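Local coordinates for beta-glucanase (Podospora anserina, PDB 4LE4), which probably hydrolyses beta-glucan chains, acting as a family 131 glycoside hydrolase that can bind cellotriose, at residues A[62-67]-A[78-83]; A[115-120]-A[207-212]. All coordinates share one frame; numbering follows the deposited sequence.

Both contacts are buried, and their centres lie about 9 Å apart. Contact 1 spans the two sheets of the domain, with strand 61-66 in one and strand 78-84 in the other, and it is made by side chains that meet each other and backbone carbonyls. Contact 2 lies within a single sheet, where backbone hydrogen bonds join 115-117 to 209-211. The two contacts share that sheet, since strands 78-84 and 209-211 are neighbours in it. They also share charge: Arg78 of contact 1 forms a salt bridge with Glu211 of contact 2, while Glu81 packs against Phe119. Contact 1 mixes apolar contacts with two side-chain-to-backbone hydrogen bonds, whereas contact 2 rests on strand-to-strand backbone bonds.

Contact 1. Residues A[62-67]-A[78-83]; sequences AKITLD and RRTELI
Strands 62-66 and 78-83 run nearly antiparallel, at 154°, but their axes stay 6.8 Å apart at closest approach because they belong to different sheets that face each other through side chains. The side chains of Ile64, Leu66, Arg78 and Thr80 all set out toward the facing strand and fill the interface. CG2 of Ile64 meets CG2 of Thr80 at 3.5 Å where the two side chains pass alongside, pointing opposite ways. In Thr80, OG1 sits beside the backbone N (chi1 -66°), which leaves CG2 anti to that N and facing Ile64. OG1 then lies on the Leu66 side, where it donates a hydrogen bond of 2.9 Å to the backbone O of Thr65. The hydroxyl approaches that carbonyl from above its plane, and CD2 of Leu66 packs beside OG1 at 3.6 Å. Thr65 itself points the other way, its own hydroxyl bonded to Asp223.

At the other end, Arg78 bends at chi3 (93°) and lays its guanidinium across Leu66. CB of Leu66 sits over the centre of one face, 3.8 Å from CZ. In the guanidinium plane NH2 makes a straight hydrogen bond of 2.9 Å to the backbone O of Asp67, although it meets that oxygen from well above the carbonyl plane. NH1 forms a salt bridge with Glu211 and a hydrogen bond to the backbone O of Ser220, and these bonds, the one to Asp67 and the CB over the face together hold the guanidinium.

Such packing of facing sheets is characteristic of the beta-sandwich of the concanavalin clan. Strand 61-66 lies between strands 44-47 and 222-233 in one layer, and strand 78-84 lies between strands 30-34 and 209-211 in the other.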
ATOM      1  N   ALA A  62       6.891  -7.918   2.332  1.00 11.82           N
ATOM      2  CA  ALA A  62       7.436  -7.065   3.356  1.00 10.58           C
ATOM      3  C   ALA A  62       6.482  -6.923   4.530  1.00 12.74           C
ATOM      4  O   ALA A  62       5.287  -6.694   4.344  1.00 10.90           O
ATOM      5  CB  ALA A  62       7.735  -5.678   2.766  1.00 10.09           C
ATOM      6  N   LYS A  63       7.000  -7.100   5.742  1.00 12.04           N
ATOM      7  CA  LYS A  63       6.168  -6.847   6.908  1.00 10.41           C
ATOM      8  C   LYS A  63       6.508  -5.398   7.252  1.00  9.96           C
ATOM      9  O   LYS A  63       7.676  -5.065   7.466  1.00 10.47           O
ATOM     10  CB  LYS A  63       6.559  -7.747   8.086  1.00 11.11           C
ATOM     11  CG  LYS A  63       5.748  -7.411   9.348  1.00 10.53           C
ATOM     12  CD  LYS A  63       5.970  -8.494  10.423  1.00 15.97           C
ATOM     13  CE  LYS A  63       7.383  -8.560  10.854  1.00 16.73           C
ATOM     14  NZ  LYS A  63       7.476  -9.573  11.979  1.00 24.60           N
ATOM     15  N   ILE A  64       5.491  -4.535   7.244  1.00  8.36           N
ATOM     16  CA  ILE A  64       5.651  -3.131   7.583  1.00 10.67           C
ATOM     17  C   ILE A  64       5.036  -2.984   8.966  1.00  8.76           C
ATOM     18  O   ILE A  64       3.904  -3.390   9.214  1.00 10.52           O
ATOM     19  CB  ILE A  64       4.966  -2.221   6.517  1.00 10.98           C
ATOM     20  CG1 ILE A  64       5.827  -2.265   5.245  1.00 11.85           C
ATOM     21  CG2 ILE A  64       4.876  -0.780   7.024  1.00 11.33           C
ATOM     22  CD1 ILE A  64       5.317  -1.433   4.077  1.00 14.84           C
ATOM     23  N   THR A  65       5.822  -2.428   9.865  1.00  9.71           N
ATOM     24  CA  THR A  65       5.435  -2.301  11.266  1.00 10.61           C
ATOM     25  C   THR A  65       5.351  -0.893  11.840  1.00  8.88           C
ATOM     26  O   THR A  65       6.204  -0.054  11.584  1.00 11.38           O
ATOM     27  CB  THR A  65       6.470  -3.077  12.123  1.00 10.31           C
ATOM     28  OG1 THR A  65       6.412  -4.469  11.767  1.00 13.99           O
ATOM     29  CG2 THR A  65       6.205  -2.903  13.611  1.00 12.62           C
ATOM     30  N   LEU A  66       4.326  -0.659  12.641  1.00 10.20           N
ATOM     31  CA  LEU A  66       4.205   0.599  13.345  1.00 10.86           C
ATOM     32  C   LEU A  66       4.453   0.179  14.780  1.00 11.82           C
ATOM     33  O   LEU A  66       3.799  -0.755  15.274  1.00 11.62           O
ATOM     34  CB  LEU A  66       2.794   1.161  13.281  1.00 10.02           C
ATOM     35  CG  LEU A  66       2.289   1.586  11.907  1.00 10.19           C
ATOM     36  CD1 LEU A  66       0.821   2.102  12.005  1.00 10.80           C
ATOM     37  CD2 LEU A  66       3.211   2.684  11.413  1.00 10.45           C
ATOM     38  N   ASP A  67       5.395   0.834  15.440  1.00 14.17           N
ATOM     39  CA  ASP A  67       5.639   0.514  16.846  1.00 15.63           C
ATOM     40  C   ASP A  67       5.619   1.812  17.629  1.00 15.80           C
ATOM     41  O   ASP A  67       5.201   2.820  17.093  1.00 14.92           O
ATOM     42  CB  ASP A  67       6.951  -0.265  17.033  1.00 16.50           C
ATOM     43  CG  ASP A  67       8.218   0.563  16.755  1.00 19.60           C
ATOM     44  OD1 ASP A  67       8.159   1.803  16.603  1.00 17.18           O
ATOM     45  OD2 ASP A  67       9.310  -0.062  16.712  1.00 19.23           O
ATOM     46  N   ARG A  78       1.233   7.922  13.460  1.00 12.43           N
ATOM     47  CA  ARG A  78       2.324   6.928  13.277  1.00 12.41           C
ATOM     48  C   ARG A  78       2.419   6.628  11.777  1.00 11.60           C
ATOM     49  O   ARG A  78       1.398   6.490  11.103  1.00 11.96           O
ATOM     50  CB  ARG A  78       2.028   5.594  13.962  1.00 13.69           C
ATOM     51  CG  ARG A  78       1.653   5.686  15.404  1.00 19.47           C
ATOM     52  CD  ARG A  78       0.797   4.447  15.781  1.00 21.56           C
ATOM     53  NE  ARG A  78       1.728   3.487  16.275  1.00 19.05           N
ATOM     54  CZ  ARG A  78       1.491   2.253  16.693  1.00 16.12           C
ATOM     55  NH1 ARG A  78       0.277   1.679  16.694  1.00 15.61           N
ATOM     56  NH2 ARG A  78       2.531   1.610  17.192  1.00 16.57           N
ATOM     57  N   ARG A  79       3.638   6.497  11.261  1.00 11.76           N
ATOM     58  CA  ARG A  79       3.830   6.230   9.830  1.00  9.55           C
ATOM     59  C   ARG A  79       5.077   5.415   9.530  1.00  8.63           C
ATOM     60  O   ARG A  79       6.100   5.618  10.136  1.00  8.61           O
ATOM     61  CB  ARG A  79       4.002   7.550   9.045  1.00 10.35           C
ATOM     62  CG  ARG A  79       2.897   8.577   9.238  1.00 14.37           C
ATOM     63  CD  ARG A  79       3.297   9.906   8.640  1.00 13.40           C
ATOM     64  NE  ARG A  79       3.146   9.886   7.196  1.00 14.53           N
ATOM     65  CZ  ARG A  79       3.150  10.982   6.441  1.00 14.35           C
ATOM     66  NH1 ARG A  79       3.303  12.179   7.005  1.00 13.21           N
ATOM     67  NH2 ARG A  79       3.004  10.871   5.130  1.00 11.32           N
ATOM     68  N   THR A  80       4.964   4.531   8.545  1.00  9.49           N
ATOM     69  CA  THR A  80       6.091   3.763   8.016  1.00  7.64           C
ATOM     70  C   THR A  80       5.677   3.683   6.547  1.00  7.15           C
ATOM     71  O   THR A  80       4.727   2.961   6.194  1.00  7.19           O
ATOM     72  CB  THR A  80       6.217   2.336   8.579  1.00  9.83           C
ATOM     73  OG1 THR A  80       6.524   2.384   9.977  1.00 10.79           O
ATOM     74  CG2 THR A  80       7.341   1.614   7.863  1.00 10.68           C
ATOM     75  N   GLU A  81       6.367   4.442   5.714  1.00  7.46           N
ATOM     76  CA  GLU A  81       6.002   4.495   4.293  1.00  9.03           C
ATOM     77  C   GLU A  81       7.223   4.497   3.384  1.00  9.43           C
ATOM     78  O   GLU A  81       8.256   5.040   3.745  1.00 11.91           O
ATOM     79  CB  GLU A  81       5.176   5.789   4.040  1.00 11.15           C
ATOM     80  CG  GLU A  81       3.881   5.842   4.839  1.00 15.11           C
ATOM     81  CD  GLU A  81       3.430   7.273   5.154  1.00 13.67           C
ATOM     82  OE1 GLU A  81       3.729   8.195   4.343  1.00 16.72           O
ATOM     83  OE2 GLU A  81       2.782   7.472   6.209  1.00 15.51           O
ATOM     84  N   LEU A  82       7.069   3.880   2.204  1.00 11.46           N
ATOM     85  CA  LEU A  82       8.079   3.807   1.166  1.00  9.89           C
ATOM     86  C   LEU A  82       7.449   4.531  -0.029  1.00 10.36           C
ATOM     87  O   LEU A  82       6.249   4.419  -0.251  1.00 11.67           O
ATOM     88  CB  LEU A  82       8.341   2.339   0.742  1.00  9.35           C
ATOM     89  CG  LEU A  82       8.680   1.394   1.901  1.00 11.03           C
ATOM     90  CD1 LEU A  82       8.844  -0.015   1.397  1.00 13.39           C
ATOM     91  CD2 LEU A  82       9.940   1.899   2.568  1.00 13.40           C
ATOM     92  N   ILE A  83       8.254   5.265  -0.777  1.00  9.60           N
ATOM     93  CA  ILE A  83       7.760   5.970  -1.957  1.00 10.40           C
ATOM     94  C   ILE A  83       8.570   5.475  -3.163  1.00 10.60           C
ATOM     95  O   ILE A  83       9.784   5.302  -3.072  1.00  8.79           O
ATOM     96  CB  ILE A  83       7.938   7.514  -1.781  1.00 11.37           C
ATOM     97  CG1 ILE A  83       7.001   8.001  -0.664  1.00 14.29           C
ATOM     98  CG2 ILE A  83       7.504   8.300  -3.052  1.00 10.07           C
ATOM     99  CD1 ILE A  83       7.280   9.412  -0.259  1.00 13.15           C
TER

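Contact 2. Residues A[115-120]-A[207-212]; sequences HQIAFF and VGVLEL
His115 and Glu211 come together through different first torsions: the imidazole swings beside its backbone N (chi1 -66°), whereas Glu211 stretches out with CG anti to the backbone N (chi1 177°), and the two run side by side in the same direction. They form a non-hydrogen-bonded pair of the antiparallel sheet in this concanavalin-like beta-sandwich, as do Ile117 and Val209; Gln116 and Leu210 between them are the hydrogen-bonded pair. CG of Glu211 makes a CH-pi contact over one face of the imidazole, 3.9 Å from the ring centroid, while CG1 of Val209 approaches the ring edge in its plane, 3.8 Å from CD2. The carboxylate is turned 43° from the ring; its OE2 lies close to NE2, but the angle is poor for a hydrogen bond. NE2 bonds instead to Glu222, and OE1 of Glu211 pairs with Arg78. Shortening Glu211 to an alanine is likely to leave Arg78 without this carboxylate and the ring face without the CG that lies over it.

The face with Gln116 and Leu210 is different in character. CD2 of Leu210 lies 3.7 Å from OE1 of Gln116, whose NE2 is hydrogen-bonded to Glu114. The Leu212 side chain crosses that of Gln116 at about a right angle, its CD1 3.5 Å from NE2 of Gln116. Phe119 crosses Leu210 similarly, with its CE1 3.7 Å from CB of Leu210. Both also touch Arg79 and Glu81 of strand 78-84, and Ile117 and Val209 turn toward strand 222-233 of the facing sheet.

Gln116 and Leu210 exchange two backbone hydrogen bonds. Where both segments turn a corner, at Ala118 and Gly208, one more follows: N of Ala118 donates to O of Gly208 at 3.1 Å in a nearly straight bond.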
ATOM      1  N   HIS A 115      -6.694   4.260   9.769  1.00 10.57           N
ATOM      2  CA  HIS A 115      -5.443   3.977   9.070  1.00  9.02           C
ATOM      3  C   HIS A 115      -5.682   4.397   7.641  1.00  8.41           C
ATOM      4  O   HIS A 115      -6.781   4.202   7.125  1.00  8.28           O
ATOM      5  CB  HIS A 115      -5.114   2.479   9.058  1.00  8.72           C
ATOM      6  CG  HIS A 115      -4.822   1.916  10.416  1.00 10.63           C
ATOM      7  ND1 HIS A 115      -5.791   1.781  11.391  1.00 11.65           N
ATOM      8  CD2 HIS A 115      -3.679   1.433  10.951  1.00 11.93           C
ATOM      9  CE1 HIS A 115      -5.253   1.233  12.470  1.00 10.77           C
ATOM     10  NE2 HIS A 115      -3.973   1.013  12.228  1.00 12.99           N
ATOM     11  N   GLN A 116      -4.662   4.995   7.046  1.00  9.01           N
ATOM     12  CA  GLN A 116      -4.679   5.423   5.638  1.00  9.67           C
ATOM     13  C   GLN A 116      -3.549   4.570   5.045  1.00  8.06           C
ATOM     14  O   GLN A 116      -2.431   4.608   5.523  1.00  8.25           O
ATOM     15  CB  GLN A 116      -4.411   6.922   5.557  1.00 10.61           C
ATOM     16  CG  GLN A 116      -5.670   7.693   6.065  1.00 14.00           C
ATOM     17  CD  GLN A 116      -5.401   9.134   6.437  1.00 13.37           C
ATOM     18  OE1 GLN A 116      -4.362   9.688   6.098  1.00 15.17           O
ATOM     19  NE2 GLN A 116      -6.352   9.755   7.138  1.00 13.10           N
ATOM     20  N   ILE A 117      -3.874   3.838   3.988  1.00  8.29           N
ATOM     21  CA  ILE A 117      -2.976   2.851   3.397  1.00  7.29           C
ATOM     22  C   ILE A 117      -2.774   3.006   1.898  1.00  6.82           C
ATOM     23  O   ILE A 117      -3.747   3.189   1.172  1.00  9.07           O
ATOM     24  CB  ILE A 117      -3.600   1.458   3.662  1.00  6.80           C
ATOM     25  CG1 ILE A 117      -3.853   1.300   5.186  1.00  7.56           C
ATOM     26  CG2 ILE A 117      -2.696   0.353   3.138  1.00  7.56           C
ATOM     27  CD1 ILE A 117      -4.852   0.207   5.571  1.00 10.96           C
ATOM     28  N   ALA A 118      -1.534   2.886   1.421  1.00  6.75           N
ATOM     29  CA  ALA A 118      -1.287   2.975  -0.043  1.00  6.62           C
ATOM     30  C   ALA A 118      -1.941   4.247  -0.628  1.00  6.46           C
ATOM     31  O   ALA A 118      -2.617   4.231  -1.672  1.00  9.34           O
ATOM     32  CB  ALA A 118      -1.851   1.755  -0.714  1.00  5.37           C
ATOM     33  N   PHE A 119      -1.690   5.355   0.036  1.00  8.78           N
ATOM     34  CA  PHE A 119      -2.299   6.629  -0.343  1.00  9.24           C
ATOM     35  C   PHE A 119      -1.412   7.572  -1.099  1.00  8.25           C
ATOM     36  O   PHE A 119      -0.182   7.538  -0.950  1.00  7.28           O
ATOM     37  CB  PHE A 119      -2.787   7.356   0.937  1.00  9.68           C
ATOM     38  CG  PHE A 119      -1.666   7.688   1.942  1.00 10.59           C
ATOM     39  CD1 PHE A 119      -1.327   6.787   2.966  1.00 10.53           C
ATOM     40  CD2 PHE A 119      -0.991   8.901   1.872  1.00  9.11           C
ATOM     41  CE1 PHE A 119      -0.325   7.113   3.907  1.00 11.96           C
ATOM     42  CE2 PHE A 119       0.012   9.245   2.800  1.00 11.48           C
ATOM     43  CZ  PHE A 119       0.347   8.348   3.820  1.00 10.60           C
ATOM     44  N   PHE A 120      -2.031   8.432  -1.926  1.00  7.53           N
ATOM     45  CA  PHE A 120      -1.262   9.470  -2.604  1.00  8.09           C
ATOM     46  C   PHE A 120      -1.176  10.641  -1.628  1.00  8.20           C
ATOM     47  O   PHE A 120      -1.991  10.749  -0.715  1.00  9.82           O
ATOM     48  CB  PHE A 120      -1.949   9.895  -3.924  1.00  8.45           C
ATOM     49  CG  PHE A 120      -1.858   8.845  -4.993  1.00  7.47           C
ATOM     50  CD1 PHE A 120      -0.775   8.836  -5.874  1.00 10.58           C
ATOM     51  CD2 PHE A 120      -2.791   7.818  -5.065  1.00  8.60           C
ATOM     52  CE1 PHE A 120      -0.613   7.821  -6.803  1.00 10.43           C
ATOM     53  CE2 PHE A 120      -2.639   6.786  -5.999  1.00 10.71           C
ATOM     54  CZ  PHE A 120      -1.522   6.796  -6.877  1.00 10.96           C
ATOM     55  N   VAL A 207       3.533   3.892  -0.170  1.00  9.01           N
ATOM     56  CA  VAL A 207       3.359   2.453  -0.001  1.00  8.99           C
ATOM     57  C   VAL A 207       3.680   2.205   1.443  1.00 10.41           C
ATOM     58  O   VAL A 207       4.849   2.177   1.864  1.00 12.31           O
ATOM     59  CB  VAL A 207       4.331   1.666  -0.889  1.00  8.99           C
ATOM     60  CG1 VAL A 207       4.189   0.135  -0.638  1.00 10.96           C
ATOM     61  CG2 VAL A 207       4.050   2.017  -2.335  1.00 10.42           C
ATOM     62  N   GLY A 208       2.626   2.006   2.213  1.00  9.63           N
ATOM     63  CA  GLY A 208       2.818   1.829   3.628  1.00  7.54           C
ATOM     64  C   GLY A 208       1.567   2.255   4.345  1.00  9.16           C
ATOM     65  O   GLY A 208       0.494   2.295   3.741  1.00 10.91           O
ATOM     66  N   VAL A 209       1.716   2.620   5.615  1.00  9.90           N
ATOM     67  CA  VAL A 209       0.590   2.932   6.480  1.00  9.17           C
ATOM     68  C   VAL A 209       0.780   4.139   7.371  1.00  9.92           C
ATOM     69  O   VAL A 209       1.843   4.372   7.929  1.00  9.18           O
ATOM     70  CB  VAL A 209       0.297   1.730   7.448  1.00 10.02           C
ATOM     71  CG1 VAL A 209      -1.053   1.984   8.218  1.00 12.57           C
ATOM     72  CG2 VAL A 209       0.259   0.410   6.693  1.00 13.07           C
ATOM     73  N   LEU A 210      -0.306   4.887   7.520  1.00 10.24           N
ATOM     74  CA  LEU A 210      -0.353   6.054   8.383  1.00 10.67           C
ATOM     75  C   LEU A 210      -1.515   5.750   9.339  1.00  8.44           C
ATOM     76  O   LEU A 210      -2.566   5.306   8.903  1.00 10.22           O
ATOM     77  CB  LEU A 210      -0.635   7.316   7.547  1.00  9.72           C
ATOM     78  CG  LEU A 210      -0.699   8.701   8.203  1.00 12.38           C
ATOM     79  CD1 LEU A 210      -0.564   9.792   7.168  1.00 13.62           C
ATOM     80  CD2 LEU A 210      -2.033   8.833   8.904  1.00 11.99           C
ATOM     81  N   GLU A 211      -1.314   5.944  10.646  1.00  7.74           N
ATOM     82  CA  GLU A 211      -2.392   5.682  11.602  1.00 10.40           C
ATOM     83  C   GLU A 211      -2.642   6.936  12.441  1.00 11.51           C
ATOM     84  O   GLU A 211      -1.718   7.476  13.045  1.00 12.47           O
ATOM     85  CB  GLU A 211      -2.025   4.527  12.550  1.00 10.84           C
ATOM     86  CG  GLU A 211      -3.076   4.213  13.647  1.00  8.70           C
ATOM     87  CD  GLU A 211      -2.655   3.063  14.571  1.00 10.32           C
ATOM     88  OE1 GLU A 211      -1.476   2.992  14.954  1.00 13.30           O
ATOM     89  OE2 GLU A 211      -3.498   2.218  14.907  1.00 10.04           O
ATOM     90  N   LEU A 212      -3.883   7.401  12.483  1.00 13.50           N
ATOM     91  CA  LEU A 212      -4.188   8.595  13.278  1.00 12.35           C
ATOM     92  C   LEU A 212      -4.351   8.247  14.748  1.00 13.00           C
ATOM     93  O   LEU A 212      -4.718   7.133  15.085  1.00 14.67           O
ATOM     94  CB  LEU A 212      -5.493   9.237  12.812  1.00 15.42           C
ATOM     95  CG  LEU A 212      -5.611   9.792  11.386  1.00 16.91           C
ATOM     96  CD1 LEU A 212      -5.508   8.673  10.378  1.00 20.59           C
ATOM     97  CD2 LEU A 212      -6.982  10.469  11.231  1.00 19.77           C
TER